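Local coordinates for Sel1 repeat family protein (Pseudomonas aeruginosa, PDB 6LCH) that probably acts as an immunity protein that binds and neutralises the type VI secretion effector PldB, using a scaffold of Sel1-type helical repeats, at residues Y189-V194 against E229-I234; A168-G173 against K199-F204. All coordinates share one frame; numbering follows the deposited sequence.

Contacts 1 and 2 follow one another through a stack of helices in the C-terminal half of the chain, their centres about 8 Å apart. Their segments alternate in sequence: 168-173 and 199-204, which meet in contact 2, flank 189-194, which reaches on to 229-234 in contact 1. Helix 183-195 touches both partners of contact 2, and the two sites meet directly where Tyr190 O lies 3.3 Å from Ala201 CB and Tyr190 CE2 lies 3.4 Å from Phe204 CE2. Tyr190 also meets the Tyr170 ring edge-to-face, so its ring, which takes no part in the meeting with 229-234, packs with aromatic rings from both segments of contact 2.

Contact 1 (Y189-V194 against E229-I234); sequences YYQVSV and EAYYSI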
loop_
_atom_site.group_PDB
_atom_site.type_symbol
_atom_site.label_atom_id
_atom_site.label_comp_id
_atom_site.label_asym_id
_atom_site.label_seq_id
_atom_site.Cartn_x
_atom_site.Cartn_y
_atom_site.Cartn_z
ATOM N N TYR A 189 -12.596 0.031 9.500
ATOM C CA TYR A 189 -11.358 0.394 8.823
ATOM C C TYR A 189 -10.866 -0.703 7.884
ATOM O O TYR A 189 -10.274 -0.405 6.841
ATOM C CB TYR A 189 -10.292 0.739 9.855
ATOM C CG TYR A 189 -10.343 2.188 10.264
ATOM C CD1 TYR A 189 -10.493 2.558 11.592
ATOM C CD2 TYR A 189 -10.263 3.189 9.308
ATOM C CE1 TYR A 189 -10.541 3.895 11.956
ATOM C CE2 TYR A 189 -10.314 4.517 9.658
ATOM C CZ TYR A 189 -10.448 4.867 10.980
ATOM O OH TYR A 189 -10.491 6.195 11.309
ATOM N N TYR A 190 -11.071 -1.972 8.247
ATOM C CA TYR A 190 -10.785 -3.045 7.301
ATOM C C TYR A 190 -11.626 -2.888 6.041
ATOM O O TYR A 190 -11.143 -3.126 4.927
ATOM C CB TYR A 190 -11.050 -4.409 7.937
ATOM C CG TYR A 190 -9.983 -4.909 8.892
ATOM C CD1 TYR A 190 -8.681 -5.143 8.463
ATOM C CD2 TYR A 190 -10.290 -5.170 10.218
ATOM C CE1 TYR A 190 -7.712 -5.615 9.341
ATOM C CE2 TYR A 190 -9.333 -5.634 11.099
ATOM C CZ TYR A 190 -8.051 -5.860 10.660
ATOM O OH TYR A 190 -7.111 -6.323 11.555
ATOM N N GLN A 191 -12.888 -2.479 6.199
ATOM C CA GLN A 191 -13.757 -2.304 5.040
ATOM C C GLN A 191 -13.285 -1.145 4.172
ATOM O O GLN A 191 -13.225 -1.264 2.943
ATOM C CB GLN A 191 -15.204 -2.091 5.486
ATOM C CG GLN A 191 -16.209 -2.308 4.358
ATOM C CD GLN A 191 -17.589 -1.767 4.674
ATOM O OE1 GLN A 191 -17.743 -0.867 5.497
ATOM N NE2 GLN A 191 -18.603 -2.315 4.013
ATOM N N VAL A 192 -12.943 -0.012 4.797
ATOM C CA VAL A 192 -12.391 1.117 4.049
ATOM C C VAL A 192 -11.159 0.683 3.268
ATOM O O VAL A 192 -10.959 1.085 2.114
ATOM C CB VAL A 192 -12.074 2.285 5.002
ATOM C CG1 VAL A 192 -11.158 3.298 4.326
ATOM C CG2 VAL A 192 -13.351 2.947 5.474
ATOM N N SER A 193 -10.326 -0.161 3.880
ATOM C CA SER A 193 -9.164 -0.708 3.189
ATOM C C SER A 193 -9.574 -1.455 1.928
ATOM O O SER A 193 -8.938 -1.308 0.878
ATOM C CB SER A 193 -8.390 -1.625 4.136
ATOM O OG SER A 193 -7.208 -2.113 3.528
ATOM N N VAL A 194 -10.642 -2.251 2.008
ATOM C CA VAL A 194 -11.124 -2.979 0.836
ATOM C C VAL A 194 -11.525 -2.008 -0.267
ATOM O O VAL A 194 -11.117 -2.155 -1.425
ATOM C CB VAL A 194 -12.294 -3.902 1.219
ATOM C CG1 VAL A 194 -12.814 -4.627 -0.012
ATOM C CG2 VAL A 194 -11.861 -4.887 2.284
ATOM N N GLU A 229 -18.851 -14.276 0.690
ATOM C CA GLU A 229 -18.505 -14.386 -0.719
ATOM C C GLU A 229 -18.275 -13.026 -1.358
ATOM O O GLU A 229 -17.394 -12.888 -2.214
ATOM C CB GLU A 229 -19.585 -15.132 -1.487
ATOM C CG GLU A 229 -19.116 -15.460 -2.876
ATOM C CD GLU A 229 -19.579 -14.476 -3.921
ATOM O OE1 GLU A 229 -20.212 -13.466 -3.550
ATOM O OE2 GLU A 229 -19.307 -14.714 -5.116
ATOM N N ALA A 230 -19.070 -12.022 -0.978
ATOM C CA ALA A 230 -18.885 -10.686 -1.538
ATOM C C ALA A 230 -17.472 -10.177 -1.299
ATOM O O ALA A 230 -16.914 -9.467 -2.146
ATOM C CB ALA A 230 -19.908 -9.719 -0.942
ATOM N N TYR A 231 -16.871 -10.545 -0.166
ATOM C CA TYR A 231 -15.511 -10.108 0.116
ATOM C C TYR A 231 -14.484 -10.994 -0.573
ATOM O O TYR A 231 -13.525 -10.483 -1.161
ATOM C CB TYR A 231 -15.280 -10.071 1.625
ATOM C CG TYR A 231 -15.916 -8.862 2.264
ATOM C CD1 TYR A 231 -15.480 -7.584 1.948
ATOM C CD2 TYR A 231 -16.963 -8.997 3.162
ATOM C CE1 TYR A 231 -16.061 -6.477 2.514
ATOM C CE2 TYR A 231 -17.553 -7.896 3.738
ATOM C CZ TYR A 231 -17.096 -6.636 3.413
ATOM O OH TYR A 231 -17.678 -5.529 3.985
ATOM N N TYR A 232 -14.673 -12.317 -0.536
ATOM C CA TYR A 232 -13.719 -13.187 -1.214
ATOM C C TYR A 232 -13.704 -12.938 -2.713
ATOM O O TYR A 232 -12.651 -13.065 -3.348
ATOM C CB TYR A 232 -14.023 -14.660 -0.941
ATOM C CG TYR A 232 -12.878 -15.548 -1.365
ATOM C CD1 TYR A 232 -11.683 -15.543 -0.660
ATOM C CD2 TYR A 232 -12.973 -16.356 -2.490
ATOM C CE1 TYR A 232 -10.624 -16.337 -1.043
ATOM C CE2 TYR A 232 -11.915 -17.156 -2.886
ATOM C CZ TYR A 232 -10.742 -17.141 -2.157
ATOM O OH TYR A 232 -9.680 -17.931 -2.536
ATOM N N SER A 233 -14.855 -12.591 -3.296
ATOM C CA SER A 233 -14.893 -12.266 -4.717
ATOM C C SER A 233 -14.142 -10.974 -5.008
ATOM O O SER A 233 -13.469 -10.859 -6.040
ATOM C CB SER A 233 -16.340 -12.163 -5.197
ATOM O OG SER A 233 -16.393 -11.836 -6.576
ATOM N N ILE A 234 -14.260 -9.984 -4.120
ATOM C CA ILE A 234 -13.461 -8.769 -4.255
ATOM C C ILE A 234 -11.984 -9.107 -4.139
ATOM O O ILE A 234 -11.148 -8.594 -4.895
ATOM C CB ILE A 234 -13.888 -7.728 -3.203
ATOM C CG1 ILE A 234 -15.176 -7.024 -3.628
ATOM C CG2 ILE A 234 -12.771 -6.719 -2.952
ATOM C CD1 ILE A 234 -15.835 -6.252 -2.503
#
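Tyr231 and Ile234, one turn apart on helix 225-240, are the residues that reach Gln191 and Val194 of helix 183-195. The axes of the two segments stay 12.2 Å apart at their closest and run at 41° to one another, wide enough that side chains, not backbones, make the contact. Tyr231 comes first, and it is chiefly the hydroxyl end of its ring that reaches the other helix. Its CG stands anti to the carbonyl carbon (chi1 -77°), and the phenol extends across to the amide of Gln191, the two side chains crossing at about a right angle with the amide and ring planes 60° apart. Gln191 NE2 donates to Tyr231 OH over 3.3 Å, but the N-H points well off the oxygen and the bond is weak. The stronger partner of this amide nitrogen is the carbonyl oxygen of Tyr253. Gln191 CG also packs on the hydroxyl, 3.6 Å from Tyr231 OH. Nearer the root of the ring, Val194 CG1 lies at the edge of the phenol, near its plane, 4.4 Å from Tyr231 CD1. Ile234 follows one turn later, where the backbones are closest, its CA 8.1 Å from Val194 CA. Its CG2 methyl meets Val194 CG1 at 3.6 Å, each methyl being anti to its own backbone nitrogen. Leu249 touches Gln191, Val194 and Tyr231 alike. The chemistry is thus mostly apolar: methyl and ring packing joins the helices, while the amide nitrogen is held chiefly by the Tyr253 carbonyl and gives the phenol hydroxyl a weak polar partner.

Contact 2 (A168-G173 against K199-F204); sequences ASYELG and KSAAFF
The phenol of Tyr170 spans the gap between helix 166-178 and the first turn of helix 199-208, where it meets Ser200 and Ala201. Van der Waals packing is the direct part of the contact. With CG anti to the backbone nitrogen (chi1 180°), the ring projects from its helix so that CD1 rests 3.9 Å from the methyl carbon of Ala201, CB. One atom further out, Tyr170 CE1 lies 3.5 Å from Ser200 OG, which approaches the ring obliquely. Between the two segments the nearest CA atoms are those of Tyr170 and Ala201, 6.2 Å apart.

The polar link is made through water. A single molecule donates to Ser200 O at 2.6 Å and is hydrogen-bonded to Tyr170 OH at 3.2 Å, the longer link. It also bonds Ser200 OG, at a short distance whose exact length is doubtful. The water thus links the phenol to the start of the helix.

Ser193 of helix 183-195 touches both Tyr170 and Ala201. Direct packing of a helix on the next but one, with the intervening helix touching both, is consistent with the alpha/alpha superhelical architecture of Sel1 and TPR-like repeats.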
loop_
_atom_site.group_PDB
_atom_site.type_symbol
_atom_site.label_atom_id
_atom_site.label_comp_id
_atom_site.label_asym_id
_atom_site.label_seq_id
_atom_site.Cartn_x
_atom_site.Cartn_y
_atom_site.Cartn_z
ATOM N N ALA A 168 -2.601 1.211 4.678
ATOM C CA ALA A 168 -2.630 2.032 5.883
ATOM C C ALA A 168 -3.953 1.871 6.618
ATOM O O ALA A 168 -3.980 1.783 7.851
ATOM C CB ALA A 168 -2.390 3.497 5.531
ATOM N N SER A 169 -5.061 1.840 5.873
ATOM C CA SER A 169 -6.356 1.565 6.484
ATOM C C SER A 169 -6.409 0.153 7.052
ATOM O O SER A 169 -7.130 -0.095 8.025
ATOM C CB SER A 169 -7.475 1.771 5.462
ATOM O OG SER A 169 -7.657 3.147 5.168
ATOM N N TYR A 170 -5.665 -0.784 6.455
ATOM C CA TYR A 170 -5.547 -2.122 7.027
ATOM C C TYR A 170 -4.855 -2.072 8.384
ATOM O O TYR A 170 -5.293 -2.719 9.340
ATOM C CB TYR A 170 -4.787 -3.047 6.071
ATOM C CG TYR A 170 -4.613 -4.465 6.591
ATOM C CD1 TYR A 170 -5.543 -5.453 6.294
ATOM C CD2 TYR A 170 -3.520 -4.813 7.376
ATOM C CE1 TYR A 170 -5.390 -6.744 6.766
ATOM C CE2 TYR A 170 -3.362 -6.100 7.856
ATOM C CZ TYR A 170 -4.298 -7.060 7.545
ATOM O OH TYR A 170 -4.139 -8.341 8.017
ATOM N N GLU A 171 -3.761 -1.315 8.479
ATOM C CA GLU A 171 -3.070 -1.157 9.755
ATOM C C GLU A 171 -3.947 -0.461 10.783
ATOM O O GLU A 171 -3.780 -0.675 11.988
ATOM C CB GLU A 171 -1.769 -0.379 9.558
ATOM C CG GLU A 171 -0.743 -1.085 8.692
ATOM C CD GLU A 171 -0.306 -2.421 9.266
ATOM O OE1 GLU A 171 0.047 -2.471 10.466
ATOM O OE2 GLU A 171 -0.321 -3.421 8.518
ATOM N N LEU A 172 -4.880 0.377 10.329
ATOM C CA LEU A 172 -5.865 0.962 11.233
ATOM C C LEU A 172 -6.742 -0.118 11.843
ATOM O O LEU A 172 -6.876 -0.214 13.070
ATOM C CB LEU A 172 -6.728 1.975 10.485
ATOM C CG LEU A 172 -6.141 3.365 10.303
ATOM C CD1 LEU A 172 -4.672 3.276 9.972
ATOM C CD2 LEU A 172 -6.911 4.057 9.216
ATOM N N GLY A 173 -7.370 -0.927 10.988
ATOM C CA GLY A 173 -8.168 -2.036 11.478
ATOM C C GLY A 173 -7.391 -2.930 12.419
ATOM O O GLY A 173 -7.869 -3.273 13.501
ATOM N N LYS A 199 -6.198 -5.849 -0.675
ATOM C CA LYS A 199 -6.248 -7.294 -0.878
ATOM C C LYS A 199 -6.344 -8.037 0.448
ATOM O O LYS A 199 -7.238 -8.867 0.645
ATOM C CB LYS A 199 -5.007 -7.735 -1.657
ATOM C CG LYS A 199 -4.750 -9.217 -1.681
ATOM C CD LYS A 199 -4.691 -9.765 -3.083
ATOM C CE LYS A 199 -3.428 -9.377 -3.831
ATOM N NZ LYS A 199 -2.258 -10.178 -3.419
ATOM N N SER A 200 -5.428 -7.745 1.374
ATOM C CA SER A 200 -5.393 -8.459 2.643
ATOM C C SER A 200 -6.653 -8.216 3.461
ATOM O O SER A 200 -7.094 -9.107 4.196
ATOM C CB SER A 200 -4.151 -8.053 3.432
ATOM O OG SER A 200 -3.894 -8.962 4.486
ATOM N N ALA A 201 -7.251 -7.027 3.344
ATOM C CA ALA A 201 -8.470 -6.749 4.098
ATOM C C ALA A 201 -9.670 -7.481 3.514
ATOM O O ALA A 201 -10.564 -7.892 4.261
ATOM C CB ALA A 201 -8.737 -5.245 4.142
ATOM N N ALA A 202 -9.712 -7.644 2.191
ATOM C CA ALA A 202 -10.797 -8.404 1.577
ATOM C C ALA A 202 -10.745 -9.862 2.005
ATOM O O ALA A 202 -11.776 -10.464 2.331
ATOM C CB ALA A 202 -10.732 -8.281 0.054
ATOM N N PHE A 203 -9.549 -10.452 2.007
ATOM C CA PHE A 203 -9.416 -11.813 2.507
ATOM C C PHE A 203 -9.760 -11.888 3.986
ATOM O O PHE A 203 -10.400 -12.848 4.432
ATOM C CB PHE A 203 -8.005 -12.339 2.269
ATOM C CG PHE A 203 -7.836 -13.781 2.642
ATOM C CD1 PHE A 203 -8.227 -14.782 1.769
ATOM C CD2 PHE A 203 -7.305 -14.137 3.868
ATOM C CE1 PHE A 203 -8.079 -16.108 2.108
ATOM C CE2 PHE A 203 -7.155 -15.467 4.214
ATOM C CZ PHE A 203 -7.543 -16.452 3.331
ATOM N N PHE A 204 -9.345 -10.886 4.768
ATOM C CA PHE A 204 -9.628 -10.935 6.199
ATOM C C PHE A 204 -11.121 -10.834 6.472
ATOM O O PHE A 204 -11.645 -11.528 7.351
ATOM C CB PHE A 204 -8.886 -9.833 6.949
ATOM C CG PHE A 204 -9.173 -9.823 8.423
ATOM C CD1 PHE A 204 -8.723 -10.852 9.235
ATOM C CD2 PHE A 204 -9.912 -8.802 8.994
ATOM C CE1 PHE A 204 -8.991 -10.852 10.593
ATOM C CE2 PHE A 204 -10.182 -8.797 10.349
ATOM C CZ PHE A 204 -9.723 -9.824 11.149
HETATM O O HOH W 1 -5.545 -10.277 5.853
#